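Local coordinates for enoyl-CoA hydratase/isomerase family protein (Bacillus anthracis, PDB 3KQF) that probably catalyses the reversible hydration of 2-enoyl-CoA thioesters to 3-hydroxyacyl-CoA, as expected of an enoyl-CoA hydratase of the crotonase family, at residues A107-I112 with D125-A130. Numbering follows the deposited sequence.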
loop_
_atom_site.group_PDB
_atom_site.type_symbol
_atom_site.label_atom_id
_atom_site.label_comp_id
_atom_site.label_asym_id
_atom_site.label_seq_id
_atom_site.Cartn_x
_atom_site.Cartn_y
_atom_site.Cartn_z
ATOM N N ALA A 107 -19.432 -0.833 -3.852
ATOM C CA ALA A 107 -19.809 -2.222 -3.946
ATOM C C ALA A 107 -20.463 -2.639 -2.627
ATOM O O ALA A 107 -19.907 -2.402 -1.543
ATOM C CB ALA A 107 -18.571 -3.112 -4.225
ATOM N N ALA A 108 -21.668 -3.200 -2.704
ATOM C CA ALA A 108 -22.368 -3.717 -1.528
ATOM C C ALA A 108 -22.377 -5.229 -1.731
ATOM O O ALA A 108 -23.226 -5.778 -2.464
ATOM C CB ALA A 108 -23.798 -3.141 -1.416
ATOM N N ILE A 109 -21.411 -5.891 -1.091
ATOM C CA ILE A 109 -21.163 -7.319 -1.262
ATOM C C ILE A 109 -22.041 -8.121 -0.307
ATOM O O ILE A 109 -21.734 -8.276 0.868
ATOM C CB ILE A 109 -19.651 -7.630 -1.086
ATOM C CG1 ILE A 109 -18.818 -6.636 -1.915
ATOM C CG2 ILE A 109 -19.341 -9.083 -1.511
ATOM C CD1 ILE A 109 -17.295 -6.754 -1.753
ATOM N N ASN A 110 -23.156 -8.594 -0.859
ATOM C CA ASN A 110 -24.204 -9.296 -0.132
ATOM C C ASN A 110 -23.994 -10.797 0.033
ATOM O O ASN A 110 -24.785 -11.460 0.694
ATOM C CB ASN A 110 -25.542 -9.073 -0.857
ATOM C CG ASN A 110 -25.510 -9.553 -2.316
ATOM O OD1 ASN A 110 -24.794 -8.997 -3.155
ATOM N ND2 ASN A 110 -26.325 -10.566 -2.626
ATOM N N GLY A 111 -22.949 -11.340 -0.579
ATOM C CA GLY A 111 -22.690 -12.774 -0.496
ATOM C C GLY A 111 -21.374 -13.103 -1.156
ATOM O O GLY A 111 -20.487 -12.258 -1.214
ATOM N N ILE A 112 -21.244 -14.334 -1.660
ATOM C CA ILE A 112 -19.996 -14.751 -2.302
ATOM C C ILE A 112 -19.613 -13.809 -3.439
ATOM O O ILE A 112 -20.457 -13.331 -4.191
ATOM C CB ILE A 112 -19.993 -16.230 -2.816
ATOM C CG1 ILE A 112 -21.106 -16.492 -3.837
ATOM C CG2 ILE A 112 -20.090 -17.219 -1.636
ATOM C CD1 ILE A 112 -20.879 -17.758 -4.657
ATOM N N ASP A 125 -14.947 2.040 -6.388
ATOM C CA ASP A 125 -14.138 2.945 -5.554
ATOM C C ASP A 125 -13.877 2.396 -4.150
ATOM O O ASP A 125 -12.770 2.509 -3.645
ATOM C CB ASP A 125 -14.789 4.322 -5.470
ATOM C CG ASP A 125 -14.800 5.034 -6.804
ATOM O OD1 ASP A 125 -13.824 5.764 -7.074
ATOM O OD2 ASP A 125 -15.705 4.790 -7.622
ATOM N N PHE A 126 -14.922 1.914 -3.473
ATOM C CA PHE A 126 -14.756 1.223 -2.181
ATOM C C PHE A 126 -15.869 0.205 -1.984
ATOM O O PHE A 126 -16.847 0.169 -2.755
ATOM C CB PHE A 126 -14.524 2.157 -0.976
ATOM C CG PHE A 126 -15.641 3.098 -0.707
ATOM C CD1 PHE A 126 -16.665 2.753 0.171
ATOM C CD2 PHE A 126 -15.661 4.338 -1.317
ATOM C CE1 PHE A 126 -17.697 3.625 0.422
ATOM C CE2 PHE A 126 -16.689 5.232 -1.060
ATOM C CZ PHE A 126 -17.710 4.876 -0.189
ATOM N N ARG A 127 -15.691 -0.625 -0.955
ATOM C CA ARG A 127 -16.503 -1.792 -0.719
ATOM C C ARG A 127 -17.066 -1.932 0.694
ATOM O O ARG A 127 -16.380 -1.688 1.688
ATOM C CB ARG A 127 -15.578 -2.997 -0.988
ATOM C CG ARG A 127 -15.140 -3.157 -2.445
ATOM C CD ARG A 127 -13.692 -3.680 -2.612
ATOM N NE ARG A 127 -12.742 -2.635 -2.223
ATOM C CZ ARG A 127 -12.400 -1.587 -2.993
ATOM N NH1 ARG A 127 -11.566 -0.668 -2.528
ATOM N NH2 ARG A 127 -12.898 -1.447 -4.209
ATOM N N ILE A 128 -18.339 -2.302 0.758
ATOM C CA ILE A 128 -19.024 -2.609 2.025
ATOM C C ILE A 128 -19.429 -4.075 1.870
ATOM O O ILE A 128 -20.067 -4.432 0.873
ATOM C CB ILE A 128 -20.292 -1.806 2.238
ATOM C CG1 ILE A 128 -20.049 -0.300 2.119
ATOM C CG2 ILE A 128 -20.923 -2.155 3.635
ATOM C CD1 ILE A 128 -21.333 0.495 2.109
ATOM N N ALA A 129 -19.076 -4.917 2.828
ATOM C CA ALA A 129 -19.422 -6.343 2.788
ATOM C C ALA A 129 -20.329 -6.811 3.917
ATOM O O ALA A 129 -20.206 -6.367 5.040
ATOM C CB ALA A 129 -18.174 -7.175 2.841
ATOM N N ALA A 130 -21.187 -7.776 3.597
ATOM C CA ALA A 130 -22.015 -8.427 4.583
ATOM C C ALA A 130 -21.071 -9.273 5.426
ATOM O O ALA A 130 -20.082 -9.800 4.896
ATOM C CB ALA A 130 -23.050 -9.335 3.911
#
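A107 to I109 and F126 to A130 run side by side as neighbouring parallel strands in the main sheet of the crotonase fold, joined by a beta-alpha-beta crossover whose connection holds the short strand 112-114 and helix 116-123. Four backbone hydrogen bonds tie them together; A107 and I109 each give one N-H and one carbonyl O, which accounts for all four. A107 N donates to F126 O at 3.0 Å, while A107 O accepts from I128 N at 2.8 Å. One step on, I109 N reaches I128 O and I109 O takes the N-H of A130, the latter bond 2.8 Å long with an N-H...O angle of 166°. A108 turns its own N and O toward strand 56-61 and adds only a CA-H...O contact, its CA lying 3.4 Å from I128 O.

A107, I109, R127 and A129 share one face of the sheet. R127 lays its CG against A107 CB (3.9 Å) because chi1 of -67° sets CG beside the backbone N; the chain then bends at chi2 and chi3 and carries the guanidinium away from A107. There the buried group has several polar partners: E185 in a salt bridge with NH1, and the carbonyls of S121 and C124 on NH2. Farther along, I109 CB rests 4.2 Å from A129 CB.

Where strand 105-109 ends, A130 CB comes within 3.5 Å of I109 O and 4.2 Å of N110 CA. The amide of N110 turns to the end of strand 56-61 and the residues after it, OD1 accepting from G61 N and ND2 donating to the carbonyls of G63 and A66. The next strand out, 186-188, meets I128 through F186 and V188. On the face of A108 and I128, L193 of helix 193-206 also packs on I128, and on the opposite face L135 of strand 134-136 meets I109.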